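Local coordinates for protein fusolin (Anomala cuprea entomopoxvirus, PDB 4YN1) that forms the viral spindles, micro-crystals grown inside cells that enhance virulence, and probably attacks chitin as a lytic polysaccharide mono-oxygenase, at residues F149-T154 and Y196-P201; L136-T141 and I211-Q216; P7-R12 and N227-V232; T207-Y212 and A231-R236. One frame throughout, in Å; residues are numbered along the deposited sequence.

Contact 1: residues F149-T154 and Y196-P201; sequences FEVYVT and YRMIVP. With NAG (2-acetamido-2-deoxy-beta-D-glucopyranose), chain B.
The Phe149 ring carries the methyl group of Met198 over the centre of one face: CE of Met198 lies 3.8 Å from the ring centroid, only 5° off the normal, a CH-pi contact. The sulfur is placed more obliquely, and SD of Met198 comes 3.9 Å from Phe149 CG, a Met-aromatic contact. Met198 reaches this position with CG between the backbone N and the carbonyl carbon and bends at chi2 and chi3. Trp215 stacks on Phe149, and Phe138 meets it edge-to-face. Toward its rim, the Tyr196 ring receives Phe149 CE1 over one face, 3.7 Å from Tyr196 CG, with the two planes at 57°. Val151 CG1 meets Val200 CG1 at 3.9 Å. On the other side of strand 147-154 the chemistry is polar: OE2 of Glu150 accepts a hydrogen bond of 2.8 Å from N2 of the bound N-acetylglucosamine, while OE1 of Glu150 takes the hydroxyl of Tyr152 from above the carboxylate plane and forms a salt bridge with Arg214. The strand axes run 8.8 Å apart at 30°, as in facing sheets: 147-154 lies between strands 170-176 and 209-217, and 194-203 beside 131-140.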
# COMPACT_ATOMS: atom_id res chain seq x y z
N PHE A 149 -8.84 -5.68 12.45
CA PHE A 149 -8.23 -4.75 11.49
C PHE A 149 -7.95 -3.42 12.13
O PHE A 149 -8.83 -2.87 12.80
CB PHE A 149 -9.16 -4.48 10.31
CG PHE A 149 -9.25 -5.60 9.31
CD1 PHE A 149 -10.16 -6.62 9.47
CD2 PHE A 149 -8.37 -5.67 8.24
CE1 PHE A 149 -10.24 -7.67 8.55
CE2 PHE A 149 -8.44 -6.72 7.32
CZ PHE A 149 -9.40 -7.69 7.45
N GLU A 150 -6.79 -2.85 11.81
CA GLU A 150 -6.45 -1.48 12.11
C GLU A 150 -6.10 -0.79 10.78
O GLU A 150 -5.45 -1.41 9.93
CB GLU A 150 -5.21 -1.40 13.02
CG GLU A 150 -5.55 -1.83 14.44
CD GLU A 150 -4.38 -1.84 15.40
OE1 GLU A 150 -3.22 -1.66 14.94
OE2 GLU A 150 -4.60 -2.09 16.60
N VAL A 151 -6.58 0.43 10.60
CA VAL A 151 -6.26 1.21 9.41
C VAL A 151 -5.67 2.53 9.82
O VAL A 151 -6.20 3.20 10.70
CB VAL A 151 -7.44 1.40 8.46
CG1 VAL A 151 -6.98 2.04 7.17
CG2 VAL A 151 -8.14 0.06 8.18
N TYR A 152 -4.56 2.89 9.18
CA TYR A 152 -3.87 4.14 9.45
C TYR A 152 -3.81 4.93 8.19
O TYR A 152 -3.84 4.35 7.11
CB TYR A 152 -2.45 3.90 9.92
CG TYR A 152 -2.35 3.07 11.18
CD1 TYR A 152 -2.43 1.68 11.13
CD2 TYR A 152 -2.12 3.66 12.41
CE1 TYR A 152 -2.41 0.91 12.29
CE2 TYR A 152 -2.07 2.90 13.58
CZ TYR A 152 -2.23 1.53 13.52
OH TYR A 152 -2.22 0.80 14.68
N VAL A 153 -3.68 6.25 8.30
CA VAL A 153 -3.48 7.13 7.13
C VAL A 153 -2.25 8.01 7.43
O VAL A 153 -1.99 8.40 8.59
CB VAL A 153 -4.75 7.96 6.82
CG1 VAL A 153 -4.51 8.93 5.68
CG2 VAL A 153 -5.92 7.03 6.48
N THR A 154 -1.50 8.33 6.40
CA THR A 154 -0.36 9.19 6.59
C THR A 154 -0.81 10.58 7.08
O THR A 154 -1.89 11.08 6.72
CB THR A 154 0.50 9.30 5.34
OG1 THR A 154 -0.33 9.52 4.19
CG2 THR A 154 1.39 8.05 5.13
N TYR A 196 -13.73 -9.03 3.51
CA TYR A 196 -13.95 -8.17 4.68
C TYR A 196 -14.09 -6.76 4.15
O TYR A 196 -13.15 -6.24 3.52
CB TYR A 196 -12.78 -8.20 5.66
CG TYR A 196 -12.56 -9.54 6.32
CD1 TYR A 196 -13.34 -9.95 7.39
CD2 TYR A 196 -11.58 -10.42 5.84
CE1 TYR A 196 -13.14 -11.19 8.00
CE2 TYR A 196 -11.38 -11.66 6.44
CZ TYR A 196 -12.13 -12.02 7.54
OH TYR A 196 -11.90 -13.23 8.14
N ARG A 197 -15.28 -6.16 4.31
CA ARG A 197 -15.52 -4.79 3.91
C ARG A 197 -15.68 -3.96 5.16
O ARG A 197 -16.31 -4.39 6.12
CB ARG A 197 -16.75 -4.63 3.00
CG ARG A 197 -16.58 -5.28 1.63
CD ARG A 197 -17.68 -4.87 0.63
NE ARG A 197 -18.99 -5.25 1.14
CZ ARG A 197 -19.65 -6.38 0.88
NH1 ARG A 197 -19.17 -7.26 0.01
NH2 ARG A 197 -20.80 -6.63 1.48
N MET A 198 -15.08 -2.78 5.18
CA MET A 198 -15.17 -1.91 6.37
C MET A 198 -15.20 -0.46 5.90
O MET A 198 -14.54 -0.11 4.93
CB MET A 198 -14.00 -2.19 7.36
CG MET A 198 -12.63 -1.90 6.80
SD MET A 198 -11.28 -2.93 7.35
CE MET A 198 -11.56 -4.42 6.26
N ILE A 199 -16.00 0.36 6.57
CA ILE A 199 -16.09 1.77 6.23
C ILE A 199 -15.00 2.48 6.99
O ILE A 199 -15.05 2.55 8.21
CB ILE A 199 -17.48 2.41 6.54
CG1 ILE A 199 -18.64 1.62 5.86
CG2 ILE A 199 -17.50 3.89 6.10
CD1 ILE A 199 -18.53 1.47 4.44
N VAL A 200 -14.03 3.03 6.25
CA VAL A 200 -12.90 3.72 6.82
C VAL A 200 -13.10 5.24 6.66
O VAL A 200 -13.19 5.70 5.53
CB VAL A 200 -11.58 3.26 6.16
CG1 VAL A 200 -10.37 4.01 6.75
CG2 VAL A 200 -11.38 1.77 6.36
N PRO A 201 -13.11 6.00 7.77
CA PRO A 201 -13.23 7.48 7.66
C PRO A 201 -11.88 8.07 7.32
O PRO A 201 -11.02 8.23 8.19
CB PRO A 201 -13.72 7.91 9.06
CG PRO A 201 -13.25 6.84 9.97
CD PRO A 201 -13.02 5.57 9.18
C1 NAG B . -7.33 -1.42 18.97
C2 NAG B . -6.15 -0.86 19.77
C3 NAG B . -5.70 -1.93 20.76
C4 NAG B . -6.86 -2.37 21.64
C5 NAG B . -8.03 -2.81 20.75
C6 NAG B . -9.28 -3.17 21.52
C7 NAG B . -4.46 0.65 18.87
C8 NAG B . -3.40 0.85 17.83
N2 NAG B . -5.07 -0.52 18.86
O3 NAG B . -4.62 -1.44 21.55
O4 NAG B . -6.47 -3.47 22.45
O5 NAG B . -8.38 -1.72 19.89
O6 NAG B . -9.71 -2.10 22.36
O7 NAG B . -4.72 1.52 19.70

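Contact 2: residues L136-T141 and I211-Q216; sequences LEFCPT and IYVRWQ
Phe138 and Trp215 meet between the two facing sheets of a beta-sandwich, the core fold of lytic polysaccharide mono-oxygenases, with the axes of strands 136-140 and 211-216 crossing at 45° and 10.4 Å apart. From CB, the Phe138 side chain extends with CG anti to the backbone N (chi1 -174°), which sends the ring across the interface. One flank of that ring passes Val213, CD2 of Phe138 lying 4.3 Å from Val213 CG1. On the other flank CE1 of Phe138 approaches the six-membered ring of Trp215, 3.3 Å from Trp215 CE3, and CZ follows at 3.6 Å from the same CE3. The pair is an offset edge-to-face contact, Phe138 presenting its edge to the indole face, with centroids 5.0 Å apart and planes at 62°. NE1 of Trp215 is satisfied by the hydroxyl of Ser147. On the reverse side of strand 136-140, Cys139 is tied to Cys189 by a disulfide. Leu136 meets Val213 tip to tip, with CD1 of Leu136 3.8 Å from CG2 of Val213. At the far end of the indole, CB of Pro140 touches CH2 of Trp215 at 3.9 Å.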
# COMPACT_ATOMS: atom_id res chain seq x y z
N LEU A 136 -13.59 0.11 2.32
CA LEU A 136 -12.39 -0.63 1.97
C LEU A 136 -12.74 -2.10 1.79
O LEU A 136 -13.50 -2.64 2.59
CB LEU A 136 -11.36 -0.45 3.10
CG LEU A 136 -9.97 -1.05 2.89
CD1 LEU A 136 -8.88 -0.08 3.26
CD2 LEU A 136 -9.79 -2.31 3.65
N GLU A 137 -12.20 -2.75 0.77
CA GLU A 137 -12.41 -4.19 0.63
C GLU A 137 -11.08 -4.88 0.82
O GLU A 137 -10.12 -4.59 0.11
CB GLU A 137 -13.00 -4.53 -0.74
CG GLU A 137 -13.38 -6.00 -0.92
CD GLU A 137 -13.71 -6.39 -2.35
OE1 GLU A 137 -12.81 -6.24 -3.20
OE2 GLU A 137 -14.82 -6.90 -2.62
N PHE A 138 -11.03 -5.84 1.73
CA PHE A 138 -9.85 -6.66 1.96
C PHE A 138 -10.20 -8.06 1.48
O PHE A 138 -11.26 -8.60 1.83
CB PHE A 138 -9.45 -6.64 3.44
CG PHE A 138 -8.16 -7.34 3.69
CD1 PHE A 138 -8.13 -8.71 3.92
CD2 PHE A 138 -6.96 -6.65 3.72
CE1 PHE A 138 -6.93 -9.37 4.14
CE2 PHE A 138 -5.75 -7.32 3.86
CZ PHE A 138 -5.74 -8.67 4.13
N CYS A 139 -9.31 -8.62 0.66
CA CYS A 139 -9.48 -9.89 -0.03
C CYS A 139 -8.68 -11.00 0.70
O CYS A 139 -7.46 -11.06 0.58
CB CYS A 139 -9.04 -9.68 -1.47
SG CYS A 139 -9.25 -11.12 -2.54
N PRO A 140 -9.32 -11.81 1.56
CA PRO A 140 -8.59 -12.85 2.30
C PRO A 140 -8.37 -14.08 1.41
O PRO A 140 -9.31 -14.51 0.70
CB PRO A 140 -9.53 -13.15 3.45
CG PRO A 140 -10.86 -12.96 2.88
CD PRO A 140 -10.75 -11.89 1.84
N THR A 141 -7.17 -14.62 1.40
CA THR A 141 -6.88 -15.87 0.67
C THR A 141 -6.87 -17.08 1.60
O THR A 141 -6.70 -18.20 1.14
CB THR A 141 -5.63 -15.74 -0.18
OG1 THR A 141 -4.51 -15.49 0.65
CG2 THR A 141 -5.75 -14.61 -1.18
N ILE A 211 -2.65 4.82 2.83
CA ILE A 211 -3.54 4.13 3.76
C ILE A 211 -2.77 2.84 4.10
O ILE A 211 -2.31 2.13 3.20
CB ILE A 211 -4.94 3.82 3.21
CG1 ILE A 211 -5.67 5.11 2.76
CG2 ILE A 211 -5.75 2.99 4.21
CD1 ILE A 211 -6.96 4.87 1.92
N TYR A 212 -2.56 2.59 5.39
CA TYR A 212 -1.78 1.43 5.82
C TYR A 212 -2.72 0.53 6.58
O TYR A 212 -3.31 0.97 7.58
CB TYR A 212 -0.63 1.87 6.69
CG TYR A 212 0.39 0.79 6.97
CD1 TYR A 212 1.09 0.19 5.93
CD2 TYR A 212 0.78 0.50 8.26
CE1 TYR A 212 2.10 -0.72 6.17
CE2 TYR A 212 1.81 -0.41 8.52
CZ TYR A 212 2.43 -1.05 7.47
OH TYR A 212 3.47 -1.92 7.73
N VAL A 213 -2.95 -0.66 6.04
CA VAL A 213 -3.90 -1.63 6.57
C VAL A 213 -3.18 -2.75 7.28
O VAL A 213 -2.30 -3.41 6.70
CB VAL A 213 -4.79 -2.17 5.45
CG1 VAL A 213 -5.77 -3.22 6.00
CG2 VAL A 213 -5.55 -1.03 4.74
N ARG A 214 -3.63 -3.04 8.50
CA ARG A 214 -3.08 -4.09 9.32
C ARG A 214 -4.21 -5.08 9.64
O ARG A 214 -5.23 -4.68 10.19
CB ARG A 214 -2.51 -3.51 10.61
CG ARG A 214 -2.01 -4.57 11.60
CD ARG A 214 -1.55 -3.91 12.88
NE ARG A 214 -1.00 -4.90 13.79
CZ ARG A 214 -1.14 -4.95 15.11
NH1 ARG A 214 -1.75 -3.97 15.75
NH2 ARG A 214 -0.61 -5.94 15.80
N TRP A 215 -4.03 -6.35 9.28
CA TRP A 215 -4.98 -7.42 9.62
C TRP A 215 -4.23 -8.29 10.61
O TRP A 215 -3.30 -8.98 10.21
CB TRP A 215 -5.34 -8.26 8.38
CG TRP A 215 -6.36 -9.32 8.66
CD1 TRP A 215 -7.36 -9.27 9.58
CD2 TRP A 215 -6.61 -10.48 7.86
NE1 TRP A 215 -8.18 -10.36 9.44
CE2 TRP A 215 -7.73 -11.14 8.41
CE3 TRP A 215 -5.93 -11.11 6.81
CZ2 TRP A 215 -8.27 -12.31 7.85
CZ3 TRP A 215 -6.50 -12.24 6.23
CH2 TRP A 215 -7.61 -12.86 6.80
N GLN A 216 -4.62 -8.26 11.89
CA GLN A 216 -3.89 -8.97 12.94
C GLN A 216 -4.67 -10.18 13.45
O GLN A 216 -5.80 -10.02 13.87
CB GLN A 216 -3.65 -7.97 14.08
CG GLN A 216 -2.90 -8.52 15.30
CD GLN A 216 -1.55 -9.11 14.97
OE1 GLN A 216 -0.65 -8.45 14.45
NE2 GLN A 216 -1.33 -10.35 15.28

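Contact 3: residues P7-R12 and N227-V232; sequences PIARQR and NCVDAV
Arg10 grips the carboxylate of Asp230 side-on, one nitrogen to each oxygen. NH2 of Arg10 reaches OD1 of Asp230 at 2.7 Å with a nearly straight N-H...O angle of 174°, and NE of Arg10 reaches OD2 of Asp230 at 2.9 Å. Both oxygens use their syn lone pairs, and the guanidinium and carboxylate planes lie only 16° apart, so the two groups are held flat against rotation. A bend at chi3 (-69°) of an otherwise extended Arg10 chain turns this edge toward the acid. All three guanidinium nitrogens have acceptors, since NH1 bonds to the carbonyl of Met111; Trp117 adds a cation-pi contact. Here the loop that follows strand 2-6 turns into helix 10-17, with Ala9 at the N-cap position, and packs on strand 223-234 of the beta-sandwich; Cys228 on that strand is linked to Cys93 by a disulfide. The backbone N of Arg10 donates to O of Cys228 at 2.9 Å. Gln11 NE2 donates to OD1 of Asn227 at 3.1 Å, approaching from above the carbonyl plane of Asn227; the same NE2 also bonds to the carbonyl of Asp66, while OD1 of Asn227 further accepts from the backbone N of Val4. A water joins OE1 of Gln11 to the backbone N of Cys228. Another accepts from the backbone N of Asp230 and lies 2.8 Å from Ile8 O, and a third sits between Ile8 O and Asp230 O. Apolar filling comes from Pro7, whose CB lies 3.5 Å from CG1 of Val229.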
# COMPACT_ATOMS: atom_id res chain seq x y z
N PRO A 7 -9.14 0.43 -1.77
CA PRO A 7 -8.28 0.86 -2.90
C PRO A 7 -7.15 -0.17 -2.99
O PRO A 7 -6.67 -0.68 -1.97
CB PRO A 7 -7.84 2.28 -2.50
CG PRO A 7 -8.74 2.68 -1.34
CD PRO A 7 -9.02 1.38 -0.65
N ILE A 8 -6.77 -0.54 -4.20
CA ILE A 8 -5.82 -1.63 -4.37
C ILE A 8 -4.48 -1.44 -3.65
O ILE A 8 -3.90 -0.35 -3.72
CB ILE A 8 -5.65 -1.91 -5.89
CG1 ILE A 8 -4.91 -3.27 -6.10
CG2 ILE A 8 -4.94 -0.77 -6.60
CD1 ILE A 8 -4.96 -3.73 -7.53
N ALA A 9 -3.99 -2.50 -2.96
CA ALA A 9 -2.69 -2.46 -2.27
C ALA A 9 -1.58 -2.34 -3.31
O ALA A 9 -1.67 -2.88 -4.42
CB ALA A 9 -2.48 -3.68 -1.40
N ARG A 10 -0.51 -1.69 -2.90
CA ARG A 10 0.61 -1.40 -3.76
C ARG A 10 1.21 -2.68 -4.32
O ARG A 10 1.53 -2.75 -5.50
CB ARG A 10 1.68 -0.62 -2.96
CG ARG A 10 2.92 -0.29 -3.74
CD ARG A 10 3.97 0.33 -2.85
NE ARG A 10 3.56 1.67 -2.41
CZ ARG A 10 4.33 2.53 -1.74
NH1 ARG A 10 5.56 2.19 -1.38
NH2 ARG A 10 3.88 3.74 -1.44
N GLN A 11 1.40 -3.68 -3.46
CA GLN A 11 2.04 -4.92 -3.91
C GLN A 11 1.10 -5.79 -4.74
O GLN A 11 1.57 -6.51 -5.63
CB GLN A 11 2.69 -5.69 -2.75
CG GLN A 11 1.75 -6.60 -1.95
CD GLN A 11 0.70 -5.88 -1.18
OE1 GLN A 11 0.80 -4.68 -0.90
NE2 GLN A 11 -0.35 -6.62 -0.82
N ARG A 12 -0.20 -5.70 -4.47
CA ARG A 12 -1.21 -6.43 -5.22
C ARG A 12 -1.29 -5.89 -6.65
O ARG A 12 -1.37 -6.63 -7.64
CB ARG A 12 -2.58 -6.34 -4.51
CG ARG A 12 -3.75 -6.90 -5.31
CD ARG A 12 -3.51 -8.36 -5.62
NE ARG A 12 -4.59 -8.95 -6.38
CZ ARG A 12 -4.53 -10.14 -6.97
NH1 ARG A 12 -3.44 -10.88 -6.88
NH2 ARG A 12 -5.55 -10.58 -7.71
N ASN A 227 -0.31 -3.85 4.61
CA ASN A 227 -0.28 -3.39 3.23
C ASN A 227 -0.35 -1.90 3.12
O ASN A 227 -1.21 -1.27 3.76
CB ASN A 227 -1.48 -3.91 2.47
CG ASN A 227 -1.53 -5.38 2.08
OD1 ASN A 227 -2.42 -5.78 1.31
ND2 ASN A 227 -0.54 -6.20 2.41
N CYS A 228 0.49 -1.35 2.24
CA CYS A 228 0.43 0.05 1.84
C CYS A 228 -0.52 0.19 0.69
O CYS A 228 -0.47 -0.63 -0.22
CB CYS A 228 1.81 0.56 1.44
SG CYS A 228 2.88 0.77 2.86
N VAL A 229 -1.37 1.21 0.73
CA VAL A 229 -2.36 1.52 -0.28
C VAL A 229 -2.16 2.98 -0.69
O VAL A 229 -2.32 3.87 0.14
CB VAL A 229 -3.77 1.30 0.26
CG1 VAL A 229 -4.82 1.79 -0.73
CG2 VAL A 229 -4.03 -0.17 0.63
N ASP A 230 -1.78 3.22 -1.96
CA ASP A 230 -1.57 4.56 -2.49
C ASP A 230 -2.90 5.16 -2.92
O ASP A 230 -3.64 4.56 -3.71
CB ASP A 230 -0.55 4.54 -3.65
CG ASP A 230 0.81 4.00 -3.17
OD1 ASP A 230 1.42 4.62 -2.27
OD2 ASP A 230 1.25 2.93 -3.67
N ALA A 231 -3.15 6.40 -2.49
CA ALA A 231 -4.39 7.11 -2.84
C ALA A 231 -4.20 8.62 -2.91
O ALA A 231 -3.24 9.17 -2.39
CB ALA A 231 -5.47 6.75 -1.82
N VAL A 232 -5.13 9.27 -3.57
CA VAL A 232 -5.19 10.73 -3.68
C VAL A 232 -6.63 11.14 -3.94
O VAL A 232 -7.36 10.42 -4.62
CB VAL A 232 -4.22 11.23 -4.82
CG1 VAL A 232 -4.72 10.81 -6.21
CG2 VAL A 232 -4.01 12.73 -4.75
O HOH W 1 -4.49 2.20 -4.60
O HOH W 2 -1.50 1.13 -3.94
O HOH W 3 2.34 -2.96 0.70

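Contact 4: residues T207-Y212 and A231-R236; sequences TQFVIY and AVFANR. With EDO (1,2-ethanediol), chain C.
The carbonyl oxygen of Ala231 receives the backbone N-H of Phe209, with 2.8 Å between Phe209 N and Ala231 O. The return bond, from N of Ala231 to O of Phe209, measures 3.1 Å, and together they make Phe209 and Ala231 an antiparallel hydrogen-bonded pair. The same Ala231 oxygen also sits over one face of the Phe209 ring, toward its rim, and is approached by CA of Gln208 in a CA-H...O contact. Phe209 CG lies between the backbone N and the carbonyl carbon (chi1 60°), folding the ring back over the partner strand. There CB of Ala231 lies 4.1 Å from the centroid of the Phe209 ring, a CH-pi contact over the face, and CE1 of Phe209 reaches CE2 of Phe233 at 3.5 Å. The two phenyl planes are inclined by 31°, an oblique meeting. Beyond the bridge the strands diverge, their axes at 127°, and a water bridges the two backbones: it donates to O of Thr207 at 2.7 Å and accepts from N of Phe233. Ethanediol, probably from the crystallisation liquor, binds farther on, its O1 donating to O of Phe233 while its O2 accepts from both N and ND2 of Asn235. These are the paired strands of the hairpin 209-217 and 223-234, where strand 147-154 flanks the first and strand 120-123 the second. Between these segments, then, one bridged pair is supplemented by the apolar packing of Phe209 on Ala231 and Phe233, and water mediates between Thr207 O and Phe233 N.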
# COMPACT_ATOMS: atom_id res chain seq x y z
N THR A 207 -2.93 16.18 -0.94
CA THR A 207 -1.70 15.57 -1.39
C THR A 207 -1.92 14.08 -1.55
O THR A 207 -2.85 13.52 -0.98
CB THR A 207 -0.60 15.84 -0.34
OG1 THR A 207 -1.11 15.45 0.94
CG2 THR A 207 -0.21 17.32 -0.29
N GLN A 208 -1.02 13.42 -2.26
CA GLN A 208 -1.06 11.97 -2.39
C GLN A 208 -0.68 11.40 -1.02
O GLN A 208 0.22 11.91 -0.35
CB GLN A 208 -0.11 11.48 -3.48
CG GLN A 208 -0.23 9.99 -3.66
CD GLN A 208 0.49 9.47 -4.87
OE1 GLN A 208 0.56 10.14 -5.91
NE2 GLN A 208 1.06 8.30 -4.75
N PHE A 209 -1.41 10.37 -0.58
CA PHE A 209 -1.22 9.82 0.77
C PHE A 209 -1.22 8.30 0.75
O PHE A 209 -1.42 7.67 -0.30
CB PHE A 209 -2.35 10.38 1.70
CG PHE A 209 -3.77 10.04 1.30
CD1 PHE A 209 -4.47 10.83 0.40
CD2 PHE A 209 -4.41 8.91 1.82
CE1 PHE A 209 -5.77 10.50 0.02
CE2 PHE A 209 -5.73 8.62 1.48
CZ PHE A 209 -6.38 9.39 0.54
N VAL A 210 -0.94 7.72 1.89
CA VAL A 210 -0.91 6.28 2.02
C VAL A 210 -1.90 5.88 3.12
O VAL A 210 -2.00 6.56 4.18
CB VAL A 210 0.49 5.67 2.30
CG1 VAL A 210 0.40 4.18 2.62
CG2 VAL A 210 1.45 5.91 1.16
N ILE A 211 -2.65 4.82 2.83
CA ILE A 211 -3.54 4.13 3.76
C ILE A 211 -2.77 2.84 4.10
O ILE A 211 -2.31 2.13 3.20
CB ILE A 211 -4.94 3.82 3.21
CG1 ILE A 211 -5.67 5.11 2.76
CG2 ILE A 211 -5.75 2.99 4.21
CD1 ILE A 211 -6.96 4.87 1.92
N TYR A 212 -2.56 2.59 5.39
CA TYR A 212 -1.78 1.43 5.82
C TYR A 212 -2.72 0.53 6.58
O TYR A 212 -3.31 0.97 7.58
CB TYR A 212 -0.63 1.87 6.69
CG TYR A 212 0.39 0.79 6.97
CD1 TYR A 212 1.09 0.19 5.93
CD2 TYR A 212 0.78 0.50 8.26
CE1 TYR A 212 2.10 -0.72 6.17
CE2 TYR A 212 1.81 -0.41 8.52
CZ TYR A 212 2.43 -1.05 7.47
OH TYR A 212 3.47 -1.92 7.73
N ALA A 231 -3.15 6.40 -2.49
CA ALA A 231 -4.39 7.11 -2.84
C ALA A 231 -4.20 8.62 -2.91
O ALA A 231 -3.24 9.17 -2.39
CB ALA A 231 -5.47 6.75 -1.82
N VAL A 232 -5.13 9.27 -3.57
CA VAL A 232 -5.19 10.73 -3.68
C VAL A 232 -6.63 11.14 -3.94
O VAL A 232 -7.36 10.42 -4.62
CB VAL A 232 -4.22 11.23 -4.82
CG1 VAL A 232 -4.72 10.81 -6.21
CG2 VAL A 232 -4.01 12.73 -4.75
N PHE A 233 -7.02 12.29 -3.43
CA PHE A 233 -8.33 12.82 -3.70
C PHE A 233 -8.25 13.76 -4.88
O PHE A 233 -7.29 14.52 -5.01
CB PHE A 233 -8.90 13.57 -2.49
CG PHE A 233 -9.24 12.68 -1.33
CD1 PHE A 233 -10.26 11.74 -1.43
CD2 PHE A 233 -8.54 12.78 -0.13
CE1 PHE A 233 -10.57 10.93 -0.34
CE2 PHE A 233 -8.85 11.95 0.94
CZ PHE A 233 -9.87 11.03 0.83
N ALA A 234 -9.24 13.71 -5.77
CA ALA A 234 -9.33 14.69 -6.84
C ALA A 234 -10.36 15.75 -6.42
O ALA A 234 -11.56 15.48 -6.34
CB ALA A 234 -9.74 14.03 -8.17
N ASN A 235 -9.87 16.96 -6.13
CA ASN A 235 -10.73 18.08 -5.75
C ASN A 235 -11.59 18.44 -6.93
O ASN A 235 -11.12 18.38 -8.07
CB ASN A 235 -9.92 19.27 -5.27
CG ASN A 235 -9.39 19.07 -3.86
OD1 ASN A 235 -10.03 19.39 -2.87
ND2 ASN A 235 -8.24 18.47 -3.73
N ARG A 236 -12.84 18.77 -6.69
CA ARG A 236 -13.77 19.12 -7.76
C ARG A 236 -13.37 20.48 -8.32
O ARG A 236 -13.10 21.40 -7.53
CB ARG A 236 -15.19 19.19 -7.20
CG ARG A 236 -16.26 19.22 -8.23
CD ARG A 236 -17.60 19.05 -7.56
NE ARG A 236 -18.68 18.88 -8.53
CZ ARG A 236 -19.96 18.72 -8.23
NH1 ARG A 236 -20.35 18.70 -6.96
NH2 ARG A 236 -20.86 18.57 -9.19
C1 EDO C . -5.01 16.65 -5.54
O1 EDO C . -5.60 16.52 -4.26
C2 EDO C . -5.64 17.86 -6.28
O2 EDO C . -7.06 17.69 -6.41
O HOH W 4 -5.42 13.92 -1.82

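In the fold
Contacts 1 and 2 cross the same sandwich interior, their centres 8 Å apart, and merge through the aromatic cluster in which Phe149 CZ lies 3.3 Å from Trp215 CD1. Contact 2 continues into contacts 3 and 4 along the hairpin of strands 209-217 and 223-234: it shares Ile211 and Tyr212 with contact 4, which in turn shares Ala231 and Val232 with contact 3. Backbone pairing within one sheet ties contact 2 to contact 3, with Ile211 O 2.8 Å from Val229 N. The glycan pocket meets this network at Glu150 and Tyr152 of contact 1; Tyr152 O lies 2.8 Å from Tyr212 N, a probable hydrogen bond leading into contacts 2 and 4. Contact 3 lies nearest the middle of the chain, about 3 Å between centres.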